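Mariner Mos1 transposase (Drosophila mauritiana, PDB 4MDB) mediates cut-and-paste transposition of the Mos1 element through its RNase H-like catalytic domain, here bound to magnesium and the drug raltegravir. Local coordinates at residues A[10-15]-A[152-157]; A[70-75]-A[86-91]; A[31-36]-A[122-127]. The protein carries 1 engineered substitution. All coordinates share one frame; numbering follows the deposited sequence.

Interaction 1: A[10-15]-A[152-157]; sequences ERRKNT and PHAAYS. With RLT (N-(4-fluorobenzyl)-5-hydroxy-1-methyl-2-(1-methyl-1-{[(5-methyl-1,3,4-oxadiazol-2-yl)carbonyl]amino}ethyl)-6-oxo-1,6-di hydropyrimidine-4-carboxamide), chain B.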
loop_
_atom_site.group_PDB
_atom_site.type_symbol
_atom_site.label_atom_id
_atom_site.label_comp_id
_atom_site.label_asym_id
_atom_site.label_seq_id
_atom_site.Cartn_x
_atom_site.Cartn_y
_atom_site.Cartn_z
ATOM N N GLU A 10 -6.678 -8.800 19.002
ATOM C CA GLU A 10 -5.833 -9.992 19.145
ATOM C C GLU A 10 -5.064 -10.224 17.816
ATOM O O GLU A 10 -3.845 -10.475 17.850
ATOM C CB GLU A 10 -6.698 -11.164 19.558
ATOM C CG GLU A 10 -6.392 -12.576 19.185
ATOM C CD GLU A 10 -7.617 -13.461 19.517
ATOM O OE1 GLU A 10 -8.392 -13.807 18.598
ATOM O OE2 GLU A 10 -7.890 -13.734 20.709
ATOM N N ARG A 11 -5.781 -10.098 16.706
ATOM C CA ARG A 11 -5.175 -10.306 15.346
ATOM C C ARG A 11 -4.076 -9.262 15.098
ATOM O O ARG A 11 -2.918 -9.605 14.675
ATOM C CB ARG A 11 -6.217 -10.240 14.252
ATOM C CG ARG A 11 -5.636 -10.563 12.839
ATOM C CD ARG A 11 -6.614 -11.392 12.018
ATOM N NE ARG A 11 -6.299 -11.473 10.571
ATOM C CZ ARG A 11 -6.974 -10.886 9.577
ATOM N NH1 ARG A 11 -8.025 -10.083 9.810
ATOM N NH2 ARG A 11 -6.563 -11.078 8.327
ATOM N N ARG A 12 -4.364 -8.024 15.463
ATOM C CA ARG A 12 -3.361 -6.915 15.334
ATOM C C ARG A 12 -2.147 -7.230 16.161
ATOM O O ARG A 12 -1.017 -7.213 15.691
ATOM C CB ARG A 12 -3.887 -5.529 15.737
ATOM C CG ARG A 12 -4.814 -4.886 14.706
ATOM C CD ARG A 12 -5.696 -3.811 15.240
ATOM N NE ARG A 12 -4.915 -2.773 15.868
ATOM C CZ ARG A 12 -4.350 -1.739 15.252
ATOM N NH1 ARG A 12 -4.424 -1.644 13.906
ATOM N NH2 ARG A 12 -3.625 -0.879 15.925
ATOM N N LYS A 13 -2.346 -7.592 17.452
ATOM C CA LYS A 13 -1.165 -7.816 18.294
ATOM C C LYS A 13 -0.372 -8.977 17.816
ATOM O O LYS A 13 0.867 -8.917 17.739
ATOM C CB LYS A 13 -1.557 -8.007 19.812
ATOM C CG LYS A 13 -0.428 -7.992 20.741
ATOM C CD LYS A 13 -0.869 -8.461 22.121
ATOM C CE LYS A 13 0.297 -8.276 23.028
ATOM N NZ LYS A 13 0.117 -8.945 24.367
ATOM N N ASN A 14 -1.058 -10.040 17.469
ATOM C CA ASN A 14 -0.397 -11.283 17.061
ATOM C C ASN A 14 0.405 -11.073 15.734
ATOM O O ASN A 14 1.561 -11.513 15.623
ATOM C CB ASN A 14 -1.405 -12.395 16.827
ATOM C CG ASN A 14 -1.964 -12.953 18.139
ATOM O OD1 ASN A 14 -1.425 -12.660 19.231
ATOM N ND2 ASN A 14 -3.022 -13.777 18.040
ATOM N N THR A 15 -0.236 -10.361 14.824
ATOM C CA THR A 15 0.415 -10.035 13.481
ATOM C C THR A 15 1.659 -9.199 13.716
ATOM O O THR A 15 2.749 -9.527 13.188
ATOM C CB THR A 15 -0.561 -9.369 12.564
ATOM O OG1 THR A 15 -1.638 -10.320 12.331
ATOM C CG2 THR A 15 0.101 -8.985 11.201
ATOM N N PRO A 152 1.239 -10.861 6.287
ATOM C CA PRO A 152 0.021 -10.802 7.063
ATOM C C PRO A 152 -0.339 -9.355 7.353
ATOM O O PRO A 152 0.551 -8.536 7.496
ATOM C CB PRO A 152 0.394 -11.481 8.371
ATOM C CG PRO A 152 1.803 -11.630 8.387
ATOM C CD PRO A 152 2.338 -11.526 6.973
ATOM N N HIS A 153 -1.612 -9.084 7.349
ATOM C CA HIS A 153 -2.114 -7.775 7.661
ATOM C C HIS A 153 -3.454 -7.972 8.287
ATOM O O HIS A 153 -4.321 -8.585 7.716
ATOM C CB HIS A 153 -2.242 -6.923 6.420
ATOM C CG HIS A 153 -2.554 -5.494 6.690
ATOM N ND1 HIS A 153 -1.628 -4.621 7.178
ATOM C CD2 HIS A 153 -3.683 -4.774 6.512
ATOM C CE1 HIS A 153 -2.170 -3.437 7.343
ATOM N NE2 HIS A 153 -3.418 -3.499 6.912
ATOM N N ALA A 154 -3.599 -7.403 9.473
ATOM C CA ALA A 154 -4.867 -7.384 10.197
ATOM C C ALA A 154 -5.899 -6.408 9.674
ATOM O O ALA A 154 -5.627 -5.263 9.308
ATOM C CB ALA A 154 -4.570 -7.069 11.655
ATOM N N ALA A 155 -7.150 -6.826 9.735
ATOM C CA ALA A 155 -8.280 -5.925 9.533
ATOM C C ALA A 155 -8.289 -4.619 10.360
ATOM O O ALA A 155 -7.751 -4.593 11.474
ATOM C CB ALA A 155 -9.534 -6.749 9.765
ATOM N N TYR A 156 -8.848 -3.553 9.799
ATOM C CA TYR A 156 -8.965 -2.248 10.403
ATOM C C TYR A 156 -7.616 -1.728 10.881
ATOM O O TYR A 156 -7.535 -1.090 11.935
ATOM C CB TYR A 156 -9.957 -2.277 11.589
ATOM C CG TYR A 156 -11.367 -2.453 11.134
ATOM C CD1 TYR A 156 -12.131 -1.347 10.765
ATOM C CD2 TYR A 156 -11.926 -3.712 11.040
ATOM C CE1 TYR A 156 -13.442 -1.507 10.329
ATOM C CE2 TYR A 156 -13.228 -3.888 10.609
ATOM C CZ TYR A 156 -13.978 -2.788 10.252
ATOM O OH TYR A 156 -15.266 -2.967 9.816
ATOM N N SER A 157 -6.547 -1.957 10.082
ATOM C CA SER A 157 -5.220 -1.511 10.523
ATOM C C SER A 157 -4.520 -0.527 9.546
ATOM O O SER A 157 -3.430 -0.758 9.115
ATOM C CB SER A 157 -4.381 -2.721 10.778
ATOM O OG SER A 157 -4.932 -3.596 11.813
HETATM C CAA RLT B . -11.862 -5.065 7.785
HETATM C CAB RLT B . -8.990 4.083 6.321
HETATM C CAC RLT B . -10.688 2.263 8.100
HETATM C CAD RLT B . -12.247 3.222 6.046
HETATM O OAE RLT B . -9.197 -0.793 2.283
HETATM O OAF RLT B . -10.333 -0.642 7.386
HETATM O OAG RLT B . -7.395 3.467 4.517
HETATM O OAH RLT B . -7.452 1.325 2.925
HETATM F FAI RLT B . -11.087 -6.751 5.824
HETATM C CAJ RLT B . -10.134 -4.812 4.795
HETATM C CAK RLT B . -12.455 -5.294 4.495
HETATM C CAL RLT B . -10.278 -3.651 4.006
HETATM C CAM RLT B . -12.607 -4.143 3.709
HETATM C CAN RLT B . -11.742 -2.064 2.616
HETATM N NAO RLT B . -13.730 -3.394 6.906
HETATM N NAP RLT B . -13.633 -1.993 6.688
HETATM N NAQ RLT B . -10.563 0.838 4.995
HETATM N NAR RLT B . -11.203 -0.949 3.405
HETATM N NAS RLT B . -12.115 0.737 6.759
HETATM O OAT RLT B . -11.633 -2.764 7.430
HETATM C CAU RLT B . -9.926 -0.510 3.196
HETATM C CAV RLT B . -11.514 -0.451 7.047
HETATM C CAW RLT B . -12.506 -3.784 7.348
HETATM C CAX RLT B . -11.231 -5.641 5.046
HETATM C CAY RLT B . -11.531 -3.309 3.447
HETATM C CAZ RLT B . -8.488 1.476 3.762
HETATM C CBA RLT B . -12.346 -1.680 6.996
HETATM C CBB RLT B . -9.602 0.584 4.026
HETATM C CBC RLT B . -10.438 1.923 5.803
HETATM C CBD RLT B . -8.325 2.611 4.638
HETATM N NBE RLT B . -9.331 2.818 5.596
HETATM C CBF RLT B . -11.613 2.086 6.897
#
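R12 of helix 6-25 and S157 of the loop between strand 149-150 and helix 162-175 make the polar bridge of this contact, which lays the first long helix of the RNase H-like catalytic domain along a loop bordering its active site. CG of R12 stands anti to the carbonyl carbon (chi1 -76°), and a bend at chi3 turns the edge of the guanidinium to S157. NH1 then meets S157 OG, which lies near the guanidinium plane, at 2.9 Å, in a weak hydrogen bond with an N-H...O angle of 149°. The stronger partner of NH1 is D159, in a salt bridge, while NE and NH2 bond to the carbonyls of G221 and K222, so several partners fix the rotation of the buried group.

A154 CB sits between two arginine stems, 3.8 Å from CG of R11 and equally far from CG of R12. R11 leaves the helix on another course, bent at chi2 (141°), which lays one face of its guanidinium over A154 CA. Its NH2 approaches H153 O at a poor angle, and that carbonyl is instead bonded by N130. Further along the helix, T15 CG2 packs obliquely on P152 CB at 3.8 Å. T15 OG1 turns back to R11 O, reaching it from the face opposite to T15 N.

On the drug side, A155 and Y156 line the raltegravir pocket. The tyrosine ring lies flat against the oxadiazole, with RLT OAT 3.4 Å above the ring plane, and A155 CB approaches the oxadiazole methyl CAA to 3.5 Å.

Interaction 2: A[70-75]-A[86-91]; sequences KTMLCV and ELLKPG. Unlike the reference sequence in segment 86-91: P90 (reference Arg).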
loop_
_atom_site.group_PDB
_atom_site.type_symbol
_atom_site.label_atom_id
_atom_site.label_comp_id
_atom_site.label_asym_id
_atom_site.label_seq_id
_atom_site.Cartn_x
_atom_site.Cartn_y
_atom_site.Cartn_z
ATOM N N LYS A 70 -15.900 11.112 -8.653
ATOM C CA LYS A 70 -14.681 10.630 -8.014
ATOM C C LYS A 70 -14.013 9.560 -8.823
ATOM O O LYS A 70 -14.660 8.798 -9.533
ATOM C CB LYS A 70 -14.996 10.159 -6.613
ATOM C CG LYS A 70 -16.020 9.052 -6.591
ATOM C CD LYS A 70 -16.441 8.665 -5.185
ATOM C CE LYS A 70 -17.371 7.474 -5.207
ATOM N NZ LYS A 70 -17.403 6.890 -3.852
ATOM N N THR A 71 -12.688 9.463 -8.661
ATOM C CA THR A 71 -11.868 8.501 -9.335
ATOM C C THR A 71 -11.026 7.791 -8.251
ATOM O O THR A 71 -10.617 8.389 -7.300
ATOM C CB THR A 71 -10.937 9.159 -10.377
ATOM O OG1 THR A 71 -10.007 8.213 -10.889
ATOM C CG2 THR A 71 -10.191 10.353 -9.772
ATOM N N MET A 72 -10.836 6.505 -8.427
ATOM C CA MET A 72 -10.037 5.754 -7.500
ATOM C C MET A 72 -8.583 5.758 -7.951
ATOM O O MET A 72 -8.236 5.384 -9.078
ATOM C CB MET A 72 -10.539 4.337 -7.422
ATOM C CG MET A 72 -10.056 3.617 -6.195
ATOM S SD MET A 72 -10.749 1.976 -5.969
ATOM C CE MET A 72 -12.432 2.488 -5.701
ATOM N N LEU A 73 -7.739 6.158 -7.023
ATOM C CA LEU A 73 -6.285 6.016 -7.162
ATOM C C LEU A 73 -5.939 4.654 -6.605
ATOM O O LEU A 73 -6.285 4.341 -5.433
ATOM C CB LEU A 73 -5.551 7.092 -6.464
ATOM C CG LEU A 73 -4.044 7.000 -6.288
ATOM C CD1 LEU A 73 -3.311 7.053 -7.607
ATOM C CD2 LEU A 73 -3.608 8.083 -5.384
ATOM N N CYS A 74 -5.151 3.902 -7.373
ATOM C CA CYS A 74 -4.610 2.605 -6.943
ATOM C C CYS A 74 -3.116 2.755 -7.109
ATOM O O CYS A 74 -2.653 2.953 -8.221
ATOM C CB CYS A 74 -5.111 1.516 -7.822
ATOM S SG CYS A 74 -6.938 1.473 -7.979
ATOM N N VAL A 75 -2.360 2.648 -6.039
ATOM C CA VAL A 75 -0.931 2.926 -6.200
ATOM C C VAL A 75 -0.121 1.914 -5.419
ATOM O O VAL A 75 -0.492 1.504 -4.321
ATOM C CB VAL A 75 -0.614 4.393 -5.738
ATOM C CG1 VAL A 75 -1.091 4.633 -4.302
ATOM C CG2 VAL A 75 0.850 4.719 -5.758
ATOM N N GLU A 86 -2.611 3.417 -11.036
ATOM C CA GLU A 86 -3.757 3.636 -11.960
ATOM C C GLU A 86 -4.752 4.566 -11.333
ATOM O O GLU A 86 -4.979 4.546 -10.107
ATOM C CB GLU A 86 -4.395 2.306 -12.328
ATOM C CG GLU A 86 -3.540 1.366 -13.145
ATOM C CD GLU A 86 -4.244 0.091 -13.525
ATOM O OE1 GLU A 86 -5.478 -0.023 -13.208
ATOM O OE2 GLU A 86 -3.588 -0.865 -14.045
ATOM N N LEU A 87 -5.356 5.417 -12.177
ATOM C CA LEU A 87 -6.449 6.254 -11.772
ATOM C C LEU A 87 -7.648 5.730 -12.591
ATOM O O LEU A 87 -7.618 5.617 -13.857
ATOM C CB LEU A 87 -6.102 7.704 -11.994
ATOM C CG LEU A 87 -7.043 8.767 -11.436
ATOM C CD1 LEU A 87 -6.973 8.941 -9.910
ATOM C CD2 LEU A 87 -6.827 10.086 -12.139
ATOM N N LEU A 88 -8.645 5.247 -11.887
ATOM C CA LEU A 88 -9.737 4.555 -12.557
ATOM C C LEU A 88 -10.693 5.627 -13.119
ATOM O O LEU A 88 -10.750 6.756 -12.639
ATOM C CB LEU A 88 -10.453 3.578 -11.627
ATOM C CG LEU A 88 -10.066 2.083 -11.520
ATOM C CD1 LEU A 88 -8.615 1.758 -11.753
ATOM C CD2 LEU A 88 -10.562 1.393 -10.250
ATOM N N LYS A 89 -11.440 5.223 -14.131
ATOM C CA LYS A 89 -12.406 6.106 -14.735
ATOM C C LYS A 89 -13.483 6.401 -13.715
ATOM O O LYS A 89 -13.839 5.544 -12.886
ATOM C CB LYS A 89 -12.941 5.493 -16.025
ATOM C CG LYS A 89 -11.834 5.320 -17.062
ATOM C CD LYS A 89 -12.246 5.769 -18.454
ATOM C CE LYS A 89 -13.322 4.860 -19.041
ATOM N NZ LYS A 89 -12.858 3.449 -19.207
ATOM N N PRO A 90 -13.993 7.629 -13.746
ATOM C CA PRO A 90 -14.854 8.104 -12.678
ATOM C C PRO A 90 -15.953 7.146 -12.261
ATOM O O PRO A 90 -16.619 6.557 -13.104
ATOM C CB PRO A 90 -15.405 9.413 -13.245
ATOM C CG PRO A 90 -14.244 9.953 -14.022
ATOM C CD PRO A 90 -13.511 8.750 -14.575
ATOM N N GLY A 91 -16.072 6.938 -10.948
ATOM C CA GLY A 91 -17.089 6.079 -10.378
ATOM C C GLY A 91 -16.779 4.582 -10.347
ATOM O O GLY A 91 -17.370 3.876 -9.557
HETATM O O HOH W 1 -12.978 5.393 -10.172
#
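The methyl of T71 and the side chain of L87 form an apolar centre, the two side chains crossing at about a right angle, with T71 CG2 3.5 Å from L87 CD1. The same L87 methyl lies 4.2 Å from L73 CB, and L73 continues onto F168 and M171 of helix 162-175. A second apolar group gathers round L88, whose branches divide between two neighbours: CD2 meets M72 CB at 4.1 Å, and CD1 meets C74 SG. V94 adds to this group, and Q102 of helix 96-113 lies against C74 and L88.

The backbone frame is the antiparallel hairpin of strands 69-78 and 81-87, at one margin of the RNase H-like sheet. L73 and L87 are a non-hydrogen-bonded pair, whereas C74 and E86 are a hydrogen-bonded pair joined in both directions; C74 N to E86 O is 2.8 Å. Beyond strand 81-87 the chain keeps its hold through L88 N, bonded to M72 O with an N-H...O angle of 165°.

Toward the loop, T71 OG1 points at L88 O, but the modelled 2.4 Å between them is too short for an ordinary hydrogen bond, so the exact length is doubtful. A water bridges the next step, accepting from M72 N and donating to K89 O. P90, which differs from the reference arginine, brings its CA against K70 O. At the outer end G91 N bonds to that same K70 O at 2.7 Å, with the glycine at a positive phi of 83°.

Interaction 3: A[31-36]-A[122-127]; sequences RIVTGD and HRVIFL. With MG (magnesium ion), chain C; MG (magnesium ion), chain D; RLT (N-(4-fluorobenzyl)-5-hydroxy-1-methyl-2-(1-methyl-1-{[(5-methyl-1,3,4-oxadiazol-2-yl)carbonyl]amino}ethyl)-6-oxo-1,6-di hydropyrimidine-4-carboxamide), chain B.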
loop_
_atom_site.group_PDB
_atom_site.type_symbol
_atom_site.label_atom_id
_atom_site.label_comp_id
_atom_site.label_asym_id
_atom_site.label_seq_id
_atom_site.Cartn_x
_atom_site.Cartn_y
_atom_site.Cartn_z
ATOM N N ARG A 31 12.699 -5.150 0.828
ATOM C CA ARG A 31 12.036 -5.942 -0.180
ATOM C C ARG A 31 10.521 -5.731 -0.204
ATOM O O ARG A 31 9.830 -6.387 -0.964
ATOM C CB ARG A 31 12.358 -7.443 -0.037
ATOM C CG ARG A 31 13.849 -7.633 -0.055
ATOM C CD ARG A 31 14.268 -9.060 -0.198
ATOM N NE ARG A 31 14.098 -9.875 0.994
ATOM C CZ ARG A 31 13.227 -10.870 1.105
ATOM N NH1 ARG A 31 12.438 -11.194 0.104
ATOM N NH2 ARG A 31 13.195 -11.564 2.224
ATOM N N ILE A 32 9.975 -4.816 0.599
ATOM C CA ILE A 32 8.526 -4.622 0.650
ATOM C C ILE A 32 8.063 -3.701 -0.480
ATOM O O ILE A 32 8.633 -2.618 -0.739
ATOM C CB ILE A 32 8.105 -3.969 1.998
ATOM C CG1 ILE A 32 8.336 -4.941 3.129
ATOM C CG2 ILE A 32 6.669 -3.543 1.937
ATOM C CD1 ILE A 32 8.087 -4.345 4.487
ATOM N N VAL A 33 7.067 -4.169 -1.159
ATOM C CA VAL A 33 6.314 -3.388 -2.082
ATOM C C VAL A 33 4.908 -3.347 -1.457
ATOM O O VAL A 33 4.343 -4.379 -1.069
ATOM C CB VAL A 33 6.257 -4.114 -3.445
ATOM C CG1 VAL A 33 5.253 -3.506 -4.417
ATOM C CG2 VAL A 33 7.643 -4.178 -4.085
ATOM N N THR A 34 4.358 -2.143 -1.422
ATOM C CA THR A 34 3.053 -1.961 -0.751
ATOM C C THR A 34 2.135 -1.154 -1.594
ATOM O O THR A 34 2.570 -0.350 -2.423
ATOM C CB THR A 34 3.264 -1.477 0.686
ATOM O OG1 THR A 34 2.071 -1.586 1.474
ATOM C CG2 THR A 34 3.664 -0.028 0.767
ATOM N N GLY A 35 0.834 -1.216 -1.305
ATOM C CA GLY A 35 -0.112 -0.448 -2.088
ATOM C C GLY A 35 -1.467 -0.440 -1.484
ATOM O O GLY A 35 -1.797 -1.227 -0.566
ATOM N N ASP A 36 -2.284 0.435 -2.018
ATOM C CA ASP A 36 -3.667 0.635 -1.470
ATOM C C ASP A 36 -4.392 1.591 -2.449
ATOM O O ASP A 36 -3.796 2.284 -3.299
ATOM C CB ASP A 36 -3.610 1.299 -0.099
ATOM C CG ASP A 36 -4.929 1.272 0.664
ATOM O OD1 ASP A 36 -5.659 0.294 0.481
ATOM O OD2 ASP A 36 -5.069 2.275 1.431
ATOM N N HIS A 122 16.094 -11.066 -5.753
ATOM C CA HIS A 122 15.379 -10.553 -4.592
ATOM C C HIS A 122 13.875 -10.766 -4.730
ATOM O O HIS A 122 13.242 -10.227 -5.638
ATOM C CB HIS A 122 15.683 -9.066 -4.390
ATOM C CG HIS A 122 16.752 -8.800 -3.377
ATOM N ND1 HIS A 122 16.567 -7.960 -2.301
ATOM C CD2 HIS A 122 18.020 -9.265 -3.277
ATOM C CE1 HIS A 122 17.674 -7.917 -1.581
ATOM N NE2 HIS A 122 18.572 -8.701 -2.152
ATOM N N ARG A 123 13.309 -11.555 -3.822
ATOM C CA ARG A 123 11.886 -11.837 -3.837
ATOM C C ARG A 123 11.081 -10.691 -3.262
ATOM O O ARG A 123 11.428 -10.133 -2.225
ATOM C CB ARG A 123 11.640 -13.105 -3.011
ATOM C CG ARG A 123 10.236 -13.598 -3.046
ATOM C CD ARG A 123 10.038 -14.791 -2.155
ATOM N NE ARG A 123 8.691 -15.356 -2.359
ATOM C CZ ARG A 123 8.137 -16.300 -1.589
ATOM N NH1 ARG A 123 8.765 -16.771 -0.498
ATOM N NH2 ARG A 123 6.926 -16.783 -1.854
ATOM N N VAL A 124 10.031 -10.360 -3.970
ATOM C CA VAL A 124 9.110 -9.308 -3.569
ATOM C C VAL A 124 8.381 -9.774 -2.316
ATOM O O VAL A 124 7.843 -10.897 -2.269
ATOM C CB VAL A 124 8.126 -8.935 -4.661
ATOM C CG1 VAL A 124 7.027 -8.023 -4.082
ATOM C CG2 VAL A 124 8.897 -8.372 -5.874
ATOM N N ILE A 125 8.262 -8.877 -1.336
ATOM C CA ILE A 125 7.419 -9.072 -0.224
ATOM C C ILE A 125 6.250 -8.074 -0.412
ATOM O O ILE A 125 6.486 -6.885 -0.335
ATOM C CB ILE A 125 8.137 -8.855 1.106
ATOM C CG1 ILE A 125 9.248 -9.889 1.275
ATOM C CG2 ILE A 125 7.169 -8.860 2.299
ATOM C CD1 ILE A 125 10.134 -9.663 2.459
ATOM N N PHE A 126 5.031 -8.535 -0.458
ATOM C CA PHE A 126 3.910 -7.686 -0.861
ATOM C C PHE A 126 3.035 -7.423 0.335
ATOM O O PHE A 126 2.569 -8.356 1.011
ATOM C CB PHE A 126 3.091 -8.364 -1.962
ATOM C CG PHE A 126 2.133 -7.487 -2.698
ATOM C CD1 PHE A 126 2.557 -6.379 -3.346
ATOM C CD2 PHE A 126 0.782 -7.827 -2.773
ATOM C CE1 PHE A 126 1.704 -5.607 -4.102
ATOM C CE2 PHE A 126 -0.093 -7.033 -3.510
ATOM C CZ PHE A 126 0.414 -5.927 -4.175
ATOM N N LEU A 127 2.778 -6.150 0.573
ATOM C CA LEU A 127 1.921 -5.735 1.683
ATOM C C LEU A 127 0.740 -4.982 1.174
ATOM O O LEU A 127 0.868 -3.843 0.645
ATOM C CB LEU A 127 2.718 -4.924 2.708
ATOM C CG LEU A 127 1.969 -4.295 3.918
ATOM C CD1 LEU A 127 1.411 -5.442 4.731
ATOM C CD2 LEU A 127 3.016 -3.518 4.674
HETATM MG MG MG C . -6.201 2.941 2.852
HETATM MG MG MG D . -7.467 -0.140 1.405
HETATM C CAA RLT B . -11.862 -5.065 7.785
HETATM C CAB RLT B . -8.990 4.083 6.321
HETATM C CAC RLT B . -10.688 2.263 8.100
HETATM C CAD RLT B . -12.247 3.222 6.046
HETATM O OAE RLT B . -9.197 -0.793 2.283
HETATM O OAF RLT B . -10.333 -0.642 7.386
HETATM O OAG RLT B . -7.395 3.467 4.517
HETATM O OAH RLT B . -7.452 1.325 2.925
HETATM F FAI RLT B . -11.087 -6.751 5.824
HETATM C CAJ RLT B . -10.134 -4.812 4.795
HETATM C CAK RLT B . -12.455 -5.294 4.495
HETATM C CAL RLT B . -10.278 -3.651 4.006
HETATM C CAM RLT B . -12.607 -4.143 3.709
HETATM C CAN RLT B . -11.742 -2.064 2.616
HETATM N NAO RLT B . -13.730 -3.394 6.906
HETATM N NAP RLT B . -13.633 -1.993 6.688
HETATM N NAQ RLT B . -10.563 0.838 4.995
HETATM N NAR RLT B . -11.203 -0.949 3.405
HETATM N NAS RLT B . -12.115 0.737 6.759
HETATM O OAT RLT B . -11.633 -2.764 7.430
HETATM C CAU RLT B . -9.926 -0.510 3.196
HETATM C CAV RLT B . -11.514 -0.451 7.047
HETATM C CAW RLT B . -12.506 -3.784 7.348
HETATM C CAX RLT B . -11.231 -5.641 5.046
HETATM C CAY RLT B . -11.531 -3.309 3.447
HETATM C CAZ RLT B . -8.488 1.476 3.762
HETATM C CBA RLT B . -12.346 -1.680 6.996
HETATM C CBB RLT B . -9.602 0.584 4.026
HETATM C CBC RLT B . -10.438 1.923 5.803
HETATM C CBD RLT B . -8.325 2.611 4.638
HETATM N NBE RLT B . -9.331 2.818 5.596
HETATM C CBF RLT B . -11.613 2.086 6.897
HETATM O O HOH W 2 -7.241 4.170 1.589
HETATM O O HOH W 3 -7.892 -1.544 -0.067
HETATM O O HOH W 4 -8.466 1.221 0.164
#
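R31 O and I125 N open a parallel backbone ladder between strands 32-42 and 125-127, central neighbours in the RNase H-like sheet; the short segments' axes diverge by 23°. V33 sits at its middle, its N donating to I125 O and its O accepting from L127 N, both at 2.9 Å.

Among side-chain bonds, T34 OG1 reaches L127 O at 2.7 Å from above the carbonyl plane, while the backbone N of G35 also donates to that oxygen, at 3.3 Å. R31 bends at chi3 (-74°), bringing NH1 2.8 Å from R123 O, which lies near the guanidinium plane; I125 CD1 rests 3.4 Å above that plane, offset toward the rim.

Apolar packing covers both sheet faces. I32 CG1 meets I125 CG2 on one; on the other V33 spreads its methyls, CG1 to the F126 ring and CG2 to V124 CG1.

Metal coordination falls to D36, midway along strand 32-42. Its OD2 binds one magnesium at 1.9 Å and OD1 the other at 2.1 Å, with D164 and D129 completing the DDD triad, one on each ion. Raltegravir OAH bridges both metals. One carboxylate and one drug oxygen thus span the pair, consistent with inhibition through direct engagement of the two-metal centre.

Along the chain, the partners of interaction 2 (70-75 with 86-91) fall between those of interaction 3, and all of these fall between the two segments of interaction 1. Interactions 2 and 3 belong to one mixed sheet and meet where D36 N faces V75 O at 3.1 Å, a probable hydrogen bond between neighbouring strands; their centres are 21 Å apart. Interaction 1 lies about 18 Å from interaction 3, centre to centre, and touches it through H153 ND1 and L127 CD1, 4.0 Å apart. Interactions 1 and 3 both reach raltegravir, one through the loop wall and one through the metals, so the loop and the sheet meet at one active site, with helix 6-25 packed behind the loop.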